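Local coordinates for insecticidal crystal protein Cry7Cal (Bacillus thuringiensis, PDB 5ZI1), which is an insecticidal crystal toxin active against the locust Locusta migratoria manilensis, probably by binding receptors of the insect, at residues G31-I36 with E98-N103; G38-V43 with N88-Y93; R302-E307 with T368-V373. All blocks are in the same frame, centred on the assembly; numbering follows the deposited sequence.

Contact 1 of 3, residues G31-I36 with E98-N103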
loop_
_atom_site.group_PDB
_atom_site.type_symbol
_atom_site.label_atom_id
_atom_site.label_comp_id
_atom_site.label_asym_id
_atom_site.label_seq_id
_atom_site.Cartn_x
_atom_site.Cartn_y
_atom_site.Cartn_z
ATOM N N GLY A 31 -21.759 0.137 8.128
ATOM C CA GLY A 31 -22.346 -0.669 9.186
ATOM C C GLY A 31 -23.828 -0.970 9.047
ATOM O O GLY A 31 -24.494 -1.261 10.043
ATOM N N THR A 32 -24.361 -0.900 7.826
ATOM C CA THR A 32 -25.737 -1.306 7.571
ATOM C C THR A 32 -25.782 -2.803 7.269
ATOM O O THR A 32 -24.829 -3.378 6.738
ATOM C CB THR A 32 -26.345 -0.516 6.403
ATOM O OG1 THR A 32 -25.752 -0.941 5.171
ATOM C CG2 THR A 32 -26.117 0.981 6.576
ATOM N N ALA A 33 -26.901 -3.438 7.616
ATOM C CA ALA A 33 -26.999 -4.872 7.373
ATOM C C ALA A 33 -27.108 -5.165 5.883
ATOM O O ALA A 33 -26.518 -6.134 5.396
ATOM C CB ALA A 33 -28.183 -5.470 8.137
ATOM N N GLY A 34 -27.837 -4.323 5.144
ATOM C CA GLY A 34 -27.994 -4.549 3.715
ATOM C C GLY A 34 -26.684 -4.427 2.961
ATOM O O GLY A 34 -26.346 -5.273 2.128
ATOM N N GLY A 35 -25.923 -3.371 3.245
ATOM C CA GLY A 35 -24.613 -3.244 2.633
ATOM C C GLY A 35 -23.655 -4.330 3.084
ATOM O O GLY A 35 -22.892 -4.867 2.277
ATOM N N ILE A 36 -23.670 -4.659 4.383
ATOM C CA ILE A 36 -22.839 -5.752 4.893
ATOM C C ILE A 36 -23.119 -7.035 4.120
ATOM O O ILE A 36 -22.198 -7.796 3.798
ATOM C CB ILE A 36 -23.068 -5.938 6.405
ATOM C CG1 ILE A 36 -22.316 -4.874 7.217
ATOM C CG2 ILE A 36 -22.642 -7.319 6.851
ATOM C CD1 ILE A 36 -20.921 -5.256 7.634
ATOM N N GLU A 98 -29.233 -12.512 6.134
ATOM C CA GLU A 98 -30.224 -11.983 5.207
ATOM C C GLU A 98 -31.636 -12.313 5.666
ATOM O O GLU A 98 -32.517 -11.447 5.643
ATOM C CB GLU A 98 -29.965 -12.528 3.806
ATOM C CG GLU A 98 -30.632 -11.727 2.713
ATOM C CD GLU A 98 -30.067 -12.056 1.342
ATOM O OE1 GLU A 98 -30.413 -11.336 0.383
ATOM O OE2 GLU A 98 -29.271 -13.028 1.238
ATOM N N ALA A 99 -31.867 -13.557 6.093
ATOM C CA ALA A 99 -33.185 -13.941 6.595
ATOM C C ALA A 99 -33.598 -13.085 7.784
ATOM O O ALA A 99 -34.775 -12.741 7.929
ATOM C CB ALA A 99 -33.200 -15.419 6.980
ATOM N N TRP A 100 -32.650 -12.734 8.650
ATOM C CA TRP A 100 -33.004 -11.930 9.812
ATOM C C TRP A 100 -33.272 -10.487 9.408
ATOM O O TRP A 100 -34.230 -9.862 9.884
ATOM C CB TRP A 100 -31.897 -11.996 10.870
ATOM C CG TRP A 100 -31.965 -10.835 11.833
ATOM C CD1 TRP A 100 -32.865 -10.654 12.842
ATOM C CD2 TRP A 100 -31.105 -9.688 11.856
ATOM N NE1 TRP A 100 -32.616 -9.468 13.493
ATOM C CE2 TRP A 100 -31.543 -8.856 12.901
ATOM C CE3 TRP A 100 -30.006 -9.288 11.093
ATOM C CZ2 TRP A 100 -30.922 -7.648 13.199
ATOM C CZ3 TRP A 100 -29.392 -8.085 11.395
ATOM C CH2 TRP A 100 -29.851 -7.282 12.437
ATOM N N GLN A 101 -32.430 -9.947 8.532
ATOM C CA GLN A 101 -32.582 -8.566 8.090
ATOM C C GLN A 101 -33.944 -8.325 7.440
ATOM O O GLN A 101 -34.526 -7.247 7.594
ATOM C CB GLN A 101 -31.435 -8.229 7.135
ATOM C CG GLN A 101 -31.744 -7.180 6.106
ATOM C CD GLN A 101 -31.557 -5.783 6.639
ATOM O OE1 GLN A 101 -31.753 -5.523 7.839
ATOM N NE2 GLN A 101 -31.155 -4.867 5.754
ATOM N N ASN A 102 -34.488 -9.324 6.755
ATOM C CA ASN A 102 -35.775 -9.194 6.094
ATOM C C ASN A 102 -36.958 -9.604 6.977
ATOM O O ASN A 102 -38.086 -9.703 6.482
ATOM C CB ASN A 102 -35.754 -10.015 4.807
ATOM C CG ASN A 102 -34.758 -9.469 3.799
ATOM O OD1 ASN A 102 -34.578 -8.251 3.687
ATOM N ND2 ASN A 102 -34.076 -10.364 3.091
ATOM N N ASN A 103 -36.737 -9.835 8.268
ATOM C CA ASN A 103 -37.831 -10.215 9.152
ATOM C C ASN A 103 -37.379 -10.039 10.598
ATOM O O ASN A 103 -37.527 -10.952 11.416
ATOM C CB ASN A 103 -38.259 -11.659 8.877
ATOM C CG ASN A 103 -39.537 -12.048 9.603
ATOM O OD1 ASN A 103 -40.157 -11.222 10.279
ATOM N ND2 ASN A 103 -39.907 -13.323 9.508
#

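Contact 2 of 3, residues G38-V43 with N88-Y93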
loop_
_atom_site.group_PDB
_atom_site.type_symbol
_atom_site.label_atom_id
_atom_site.label_comp_id
_atom_site.label_asym_id
_atom_site.label_seq_id
_atom_site.Cartn_x
_atom_site.Cartn_y
_atom_site.Cartn_z
ATOM N N GLY A 38 -24.193 -7.233 1.013
ATOM C CA GLY A 38 -23.595 -7.080 -0.301
ATOM C C GLY A 38 -22.090 -7.239 -0.277
ATOM O O GLY A 38 -21.502 -7.816 -1.199
ATOM N N LEU A 39 -21.441 -6.733 0.776
ATOM C CA LEU A 39 -20.000 -6.922 0.906
ATOM C C LEU A 39 -19.652 -8.402 1.044
ATOM O O LEU A 39 -18.728 -8.897 0.390
ATOM C CB LEU A 39 -19.461 -6.129 2.094
ATOM C CG LEU A 39 -17.955 -6.324 2.277
ATOM C CD1 LEU A 39 -17.244 -5.865 1.029
ATOM C CD2 LEU A 39 -17.411 -5.592 3.478
ATOM N N PHE A 40 -20.389 -9.127 1.886
ATOM C CA PHE A 40 -20.119 -10.549 2.062
ATOM C C PHE A 40 -20.257 -11.301 0.741
ATOM O O PHE A 40 -19.333 -12.000 0.314
ATOM C CB PHE A 40 -21.054 -11.134 3.114
ATOM C CG PHE A 40 -20.509 -11.095 4.527
ATOM C CD1 PHE A 40 -19.452 -11.912 4.905
ATOM C CD2 PHE A 40 -21.091 -10.265 5.489
ATOM C CE1 PHE A 40 -18.965 -11.881 6.206
ATOM C CE2 PHE A 40 -20.622 -10.229 6.794
ATOM C CZ PHE A 40 -19.559 -11.037 7.161
ATOM N N THR A 41 -21.410 -11.166 0.073
ATOM C CA THR A 41 -21.620 -11.861 -1.198
ATOM C C THR A 41 -20.566 -11.475 -2.227
ATOM O O THR A 41 -20.029 -12.336 -2.932
ATOM C CB THR A 41 -23.010 -11.561 -1.749
ATOM O OG1 THR A 41 -23.134 -10.147 -1.945
ATOM C CG2 THR A 41 -24.093 -12.050 -0.788
ATOM N N GLU A 42 -20.249 -10.183 -2.314
ATOM C CA GLU A 42 -19.148 -9.726 -3.158
ATOM C C GLU A 42 -17.846 -10.433 -2.794
ATOM O O GLU A 42 -17.127 -10.935 -3.670
ATOM C CB GLU A 42 -18.997 -8.215 -2.990
ATOM C CG GLU A 42 -18.516 -7.433 -4.188
ATOM C CD GLU A 42 -18.849 -5.939 -4.069
ATOM O OE1 GLU A 42 -19.403 -5.507 -3.026
ATOM O OE2 GLU A 42 -18.566 -5.193 -5.027
ATOM N N VAL A 43 -17.535 -10.483 -1.494
ATOM C CA VAL A 43 -16.244 -10.975 -1.025
ATOM C C VAL A 43 -16.141 -12.482 -1.206
ATOM O O VAL A 43 -15.068 -13.010 -1.528
ATOM C CB VAL A 43 -16.019 -10.558 0.444
ATOM C CG1 VAL A 43 -15.026 -11.477 1.143
ATOM C CG2 VAL A 43 -15.517 -9.128 0.505
ATOM N N ASN A 88 -18.183 -22.382 3.509
ATOM C CA ASN A 88 -19.552 -22.803 3.783
ATOM C C ASN A 88 -20.110 -22.148 5.045
ATOM O O ASN A 88 -21.327 -21.949 5.145
ATOM C CB ASN A 88 -19.636 -24.332 3.864
ATOM C CG ASN A 88 -19.671 -24.978 2.471
ATOM O OD1 ASN A 88 -20.697 -24.930 1.772
ATOM N ND2 ASN A 88 -18.542 -25.552 2.050
ATOM N N ALA A 89 -19.256 -21.788 6.010
ATOM C CA ALA A 89 -19.817 -21.195 7.217
ATOM C C ALA A 89 -20.175 -19.739 6.968
ATOM O O ALA A 89 -21.238 -19.275 7.394
ATOM C CB ALA A 89 -18.856 -21.344 8.407
ATOM N N LEU A 90 -19.317 -19.014 6.257
ATOM C CA LEU A 90 -19.687 -17.663 5.850
ATOM C C LEU A 90 -20.945 -17.667 4.989
ATOM O O LEU A 90 -21.847 -16.847 5.196
ATOM C CB LEU A 90 -18.534 -17.000 5.112
ATOM C CG LEU A 90 -17.366 -16.646 6.025
ATOM C CD1 LEU A 90 -16.145 -16.292 5.189
ATOM C CD2 LEU A 90 -17.754 -15.491 6.943
ATOM N N GLU A 91 -21.030 -18.581 4.017
ATOM C CA GLU A 91 -22.249 -18.680 3.218
ATOM C C GLU A 91 -23.461 -18.829 4.121
ATOM O O GLU A 91 -24.437 -18.080 4.000
ATOM C CB GLU A 91 -22.182 -19.858 2.245
ATOM C CG GLU A 91 -21.214 -19.702 1.095
ATOM C CD GLU A 91 -21.076 -20.982 0.239
ATOM O OE1 GLU A 91 -21.855 -21.951 0.449
ATOM O OE2 GLU A 91 -20.179 -21.016 -0.638
ATOM N N GLY A 92 -23.399 -19.782 5.052
ATOM C CA GLY A 92 -24.496 -19.983 5.984
ATOM C C GLY A 92 -24.750 -18.787 6.879
ATOM O O GLY A 92 -25.894 -18.531 7.266
ATOM N N TYR A 93 -23.699 -18.037 7.222
ATOM C CA TYR A 93 -23.911 -16.859 8.056
ATOM C C TYR A 93 -24.600 -15.743 7.267
ATOM O O TYR A 93 -25.595 -15.167 7.735
ATOM C CB TYR A 93 -22.585 -16.379 8.666
ATOM C CG TYR A 93 -22.713 -15.013 9.314
ATOM C CD1 TYR A 93 -23.256 -14.863 10.590
ATOM C CD2 TYR A 93 -22.333 -13.865 8.625
ATOM C CE1 TYR A 93 -23.390 -13.592 11.166
ATOM C CE2 TYR A 93 -22.450 -12.617 9.184
ATOM C CZ TYR A 93 -22.980 -12.470 10.445
ATOM O OH TYR A 93 -23.091 -11.187 10.957
#

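Contact 3 of 3, residues R302-E307 with T368-V373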
loop_
_atom_site.group_PDB
_atom_site.type_symbol
_atom_site.label_atom_id
_atom_site.label_comp_id
_atom_site.label_asym_id
_atom_site.label_seq_id
_atom_site.Cartn_x
_atom_site.Cartn_y
_atom_site.Cartn_z
ATOM N N ARG A 302 17.771 11.628 -21.306
ATOM C CA ARG A 302 18.854 11.953 -22.225
ATOM C C ARG A 302 19.498 10.660 -22.693
ATOM O O ARG A 302 19.785 9.771 -21.875
ATOM C CB ARG A 302 19.924 12.834 -21.585
ATOM C CG ARG A 302 19.441 14.177 -21.142
ATOM C CD ARG A 302 18.797 14.942 -22.251
ATOM N NE ARG A 302 19.192 16.343 -22.171
ATOM C CZ ARG A 302 18.381 17.334 -21.810
ATOM N NH1 ARG A 302 17.109 17.088 -21.516
ATOM N NH2 ARG A 302 18.846 18.579 -21.756
ATOM N N ALA A 303 19.758 10.569 -24.001
ATOM C CA ALA A 303 20.261 9.335 -24.567
ATOM C C ALA A 303 21.242 9.647 -25.687
ATOM O O ALA A 303 21.249 10.746 -26.255
ATOM C CB ALA A 303 19.117 8.455 -25.071
ATOM N N ARG A 304 22.091 8.665 -25.987
ATOM C CA ARG A 304 23.058 8.789 -27.065
ATOM C C ARG A 304 23.097 7.468 -27.809
ATOM O O ARG A 304 22.663 6.436 -27.295
ATOM C CB ARG A 304 24.456 9.167 -26.557
ATOM C CG ARG A 304 25.184 8.043 -25.848
ATOM C CD ARG A 304 26.521 8.523 -25.314
ATOM N NE ARG A 304 27.100 7.544 -24.404
ATOM C CZ ARG A 304 28.084 6.708 -24.713
ATOM N NH1 ARG A 304 28.521 5.842 -23.807
ATOM N NH2 ARG A 304 28.632 6.736 -25.920
ATOM N N VAL A 305 23.612 7.524 -29.037
ATOM C CA VAL A 305 23.679 6.394 -29.960
ATOM C C VAL A 305 25.076 5.806 -29.914
ATOM O O VAL A 305 26.074 6.535 -29.938
ATOM C CB VAL A 305 23.326 6.841 -31.395
ATOM C CG1 VAL A 305 23.336 5.660 -32.347
ATOM C CG2 VAL A 305 21.975 7.544 -31.423
ATOM N N VAL A 306 25.155 4.485 -29.853
ATOM C CA VAL A 306 26.426 3.781 -29.914
ATOM C C VAL A 306 26.322 2.738 -31.014
ATOM O O VAL A 306 25.233 2.270 -31.351
ATOM C CB VAL A 306 26.806 3.116 -28.573
ATOM C CG1 VAL A 306 27.017 4.178 -27.501
ATOM C CG2 VAL A 306 25.737 2.126 -28.164
ATOM N N GLU A 307 27.481 2.364 -31.560
ATOM C CA GLU A 307 27.555 1.432 -32.688
ATOM C C GLU A 307 28.692 0.430 -32.479
ATOM O O GLU A 307 29.706 0.455 -33.182
ATOM C CB GLU A 307 27.723 2.207 -34.000
ATOM C CG GLU A 307 27.532 1.386 -35.254
ATOM C CD GLU A 307 27.135 2.231 -36.466
ATOM O OE1 GLU A 307 26.434 1.711 -37.356
ATOM O OE2 GLU A 307 27.521 3.421 -36.539
ATOM N N THR A 368 32.515 -3.574 -24.646
ATOM C CA THR A 368 31.926 -3.070 -23.417
ATOM C C THR A 368 30.492 -3.574 -23.350
ATOM O O THR A 368 30.010 -4.250 -24.262
ATOM C CB THR A 368 31.988 -1.542 -23.338
ATOM O OG1 THR A 368 31.561 -1.126 -22.037
ATOM C CG2 THR A 368 31.093 -0.905 -24.393
ATOM N N TRP A 369 29.804 -3.250 -22.255
ATOM C CA TRP A 369 28.510 -3.846 -21.937
ATOM C C TRP A 369 27.477 -2.727 -21.839
ATOM O O TRP A 369 27.482 -1.952 -20.878
ATOM C CB TRP A 369 28.622 -4.658 -20.647
ATOM C CG TRP A 369 27.483 -5.581 -20.374
ATOM C CD1 TRP A 369 26.305 -5.652 -21.053
ATOM C CD2 TRP A 369 27.412 -6.571 -19.334
ATOM N NE1 TRP A 369 25.502 -6.627 -20.503
ATOM C CE2 TRP A 369 26.158 -7.200 -19.442
ATOM C CE3 TRP A 369 28.286 -6.982 -18.321
ATOM C CZ2 TRP A 369 25.755 -8.219 -18.572
ATOM C CZ3 TRP A 369 27.885 -8.003 -17.464
ATOM C CH2 TRP A 369 26.636 -8.610 -17.598
ATOM N N TYR A 370 26.616 -2.621 -22.848
ATOM C CA TYR A 370 25.603 -1.578 -22.938
ATOM C C TYR A 370 24.253 -2.091 -22.460
ATOM O O TYR A 370 23.896 -3.250 -22.679
ATOM C CB TYR A 370 25.455 -1.071 -24.384
ATOM C CG TYR A 370 26.655 -0.310 -24.913
ATOM C CD1 TYR A 370 27.045 0.891 -24.335
ATOM C CD2 TYR A 370 27.386 -0.785 -26.006
ATOM C CE1 TYR A 370 28.132 1.593 -24.811
ATOM C CE2 TYR A 370 28.470 -0.093 -26.491
ATOM C CZ TYR A 370 28.841 1.098 -25.895
ATOM O OH TYR A 370 29.923 1.803 -26.373
ATOM N N GLN A 371 23.487 -1.209 -21.819
ATOM C CA GLN A 371 22.098 -1.491 -21.481
ATOM C C GLN A 371 21.248 -0.416 -22.133
ATOM O O GLN A 371 21.584 0.773 -22.060
ATOM C CB GLN A 371 21.876 -1.518 -19.965
ATOM C CG GLN A 371 23.000 -2.156 -19.208
ATOM C CD GLN A 371 22.977 -3.673 -19.253
ATOM O OE1 GLN A 371 21.963 -4.305 -19.592
ATOM N NE2 GLN A 371 24.097 -4.271 -18.892
ATOM N N ALA A 372 20.161 -0.826 -22.779
ATOM C CA ALA A 372 19.431 0.083 -23.647
ATOM C C ALA A 372 17.939 -0.001 -23.374
ATOM O O ALA A 372 17.375 -1.099 -23.294
ATOM C CB ALA A 372 19.727 -0.228 -25.129
ATOM N N VAL A 373 17.309 1.161 -23.237
ATOM C CA VAL A 373 15.856 1.287 -23.282
ATOM C C VAL A 373 15.520 2.275 -24.396
ATOM O O VAL A 373 15.316 3.473 -24.134
ATOM C CB VAL A 373 15.288 1.738 -21.926
ATOM C CG1 VAL A 373 13.778 1.863 -22.022
ATOM C CG2 VAL A 373 15.708 0.745 -20.804
HETATM O O HOH W 1 30.403 4.058 -25.503
#

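Contact 1 of 3, residues G31-I36 with E98-N103
The methyl CB of A33 packs against the amide end of Q101, joining the first turn of helix 33-47 to the last turn of helix 73-101 in the helical bundle of the N-terminal delta endotoxin domain. The glutamine CG stands opposite the backbone nitrogen (chi1 152°), and the chain then kinks at chi2 (84°), which carries the amide to the neighbouring helix. There OE1 lies 3.6 Å from A33 CB, with CD almost as near. This oxygen also accepts a hydrogen bond from R104, so the arginine helps to fix the amide while A33 packs beside it. NE2 reaches the backbone of G34, 3.4 Å from G34 N and 3.8 Å from G34 CA; the two nitrogens are both donors, and their meeting is a van der Waals one. W100 adds the apolar side of the contact: its CZ3 lies 4.3 Å from A33 CB, and its indole meets W165 edge-to-face. A33 itself is buried, with F161 of helix 141-165 against it as well. The turn that presents A33 is secured by an N-cap: T32 OG1 accepts the amide hydrogen of G35, with T32 OG1 3.1 Å from G35 N and an angle of 147° at the hydrogen.

Contact 2 of 3, residues G38-V43 with N88-Y93
Y93 turns the edge of its ring toward the face of F40, in an offset edge-to-face pair that forms the heart of this buried contact. The planes are inclined at 65°, and the ring centroids of F40 and Y93 are 5.6 Å apart. On the tyrosine side the leading edge is CD2 and CE2. CD2 stands over one face of the phenylalanine, displaced toward its rim, whereas Y93 CE2 approaches the rim itself, 3.8 Å from F40 CE2 and nearly as close to F40 CZ. Seen from the tyrosine, F40 CE2 lies at the ring edge and in the ring plane, so the two partners are turned quite differently toward one another. The tyrosine leaves its backbone obliquely to the other helix; with CG opposite the backbone nitrogen (chi1 169°), the ring still swings over to it.

Helices 33-47 and 73-101 belong to the alpha-helical bundle of the N-terminal domain, and F40 lies where they meet, with F40 CA and L90 CA 8.1 Å apart. Helix 141-165 closes in on the same cluster: F153 meets the F40 ring, and N157 touches it too. The latter residue also accepts a hydrogen bond from the Y93 hydroxyl, which satisfies the polar end of a ring otherwise set among V113 and F117 of helix 107-127.

L90 comes from the same helix as the tyrosine, one turn earlier, and runs at about a right angle to F40. Its CG lies opposite the carbonyl carbon (chi1 -71°), and the methyl CD2 is the branch that touches, resting 3.9 Å from F40 CE1 while W48 packs against the leucine as well.

Contact 3 of 3, residues R302-E307 with T368-V373
V306 lays its CG2 methyl over the ring of Y370, 3.8 Å from the ring centroid and only 8° off the ring normal, a CH-pi contact almost straight above the ring centre. The other methyl, CG1, sits nearer the rim, 3.9 Å from Y370 CE1. CG2 takes the place between the backbone nitrogen and the carbonyl carbon (chi1 -64° for CG1), and this sets CG2 over the ring centre and CG1 beside CE1. T368 CG2 covers the opposite face toward the rim, so the tyrosine is sandwiched between a valine and a threonine methyl. R304 comes to the ring edge, its NH1 4.4 Å from Y370 CE1, and a water bridges the two: the water accepts from R304 NH1 at 3.1 Å and makes a short hydrogen bond to Y370 OH, lying in the planes of both ring and guanidinium. The contact thus joins two antiparallel sheets, each with the 3-2-1-4 order of a Greek key, as in the beta-prism middle domain of these toxins. V306 ends strand 294-306 and touches F312, Y370 stands at the start of strand 369-382, and I314 of strand 312-324 packs against the tyrosine.

Following the chain from the N terminus, helix 33-47 is met first, and its partner helix 73-101 returns after helix 54-67. Contact 2 closes the shorter loop between them, with 44 residues separating its segments, and lies nested inside the 61-residue loop closed by contact 1. Their centres are about 12 Å apart, two rungs along one antiparallel helix pair, contact 1 where helix 33-47 starts and helix 73-101 ends, contact 2 further into both. In series with them, contact 3 closes a third loop, of 60 residues, with strands but no helix. It ties together two sheets of the middle domain on the opposite side of the chain's centre, its centre about 63 Å from that of contact 1.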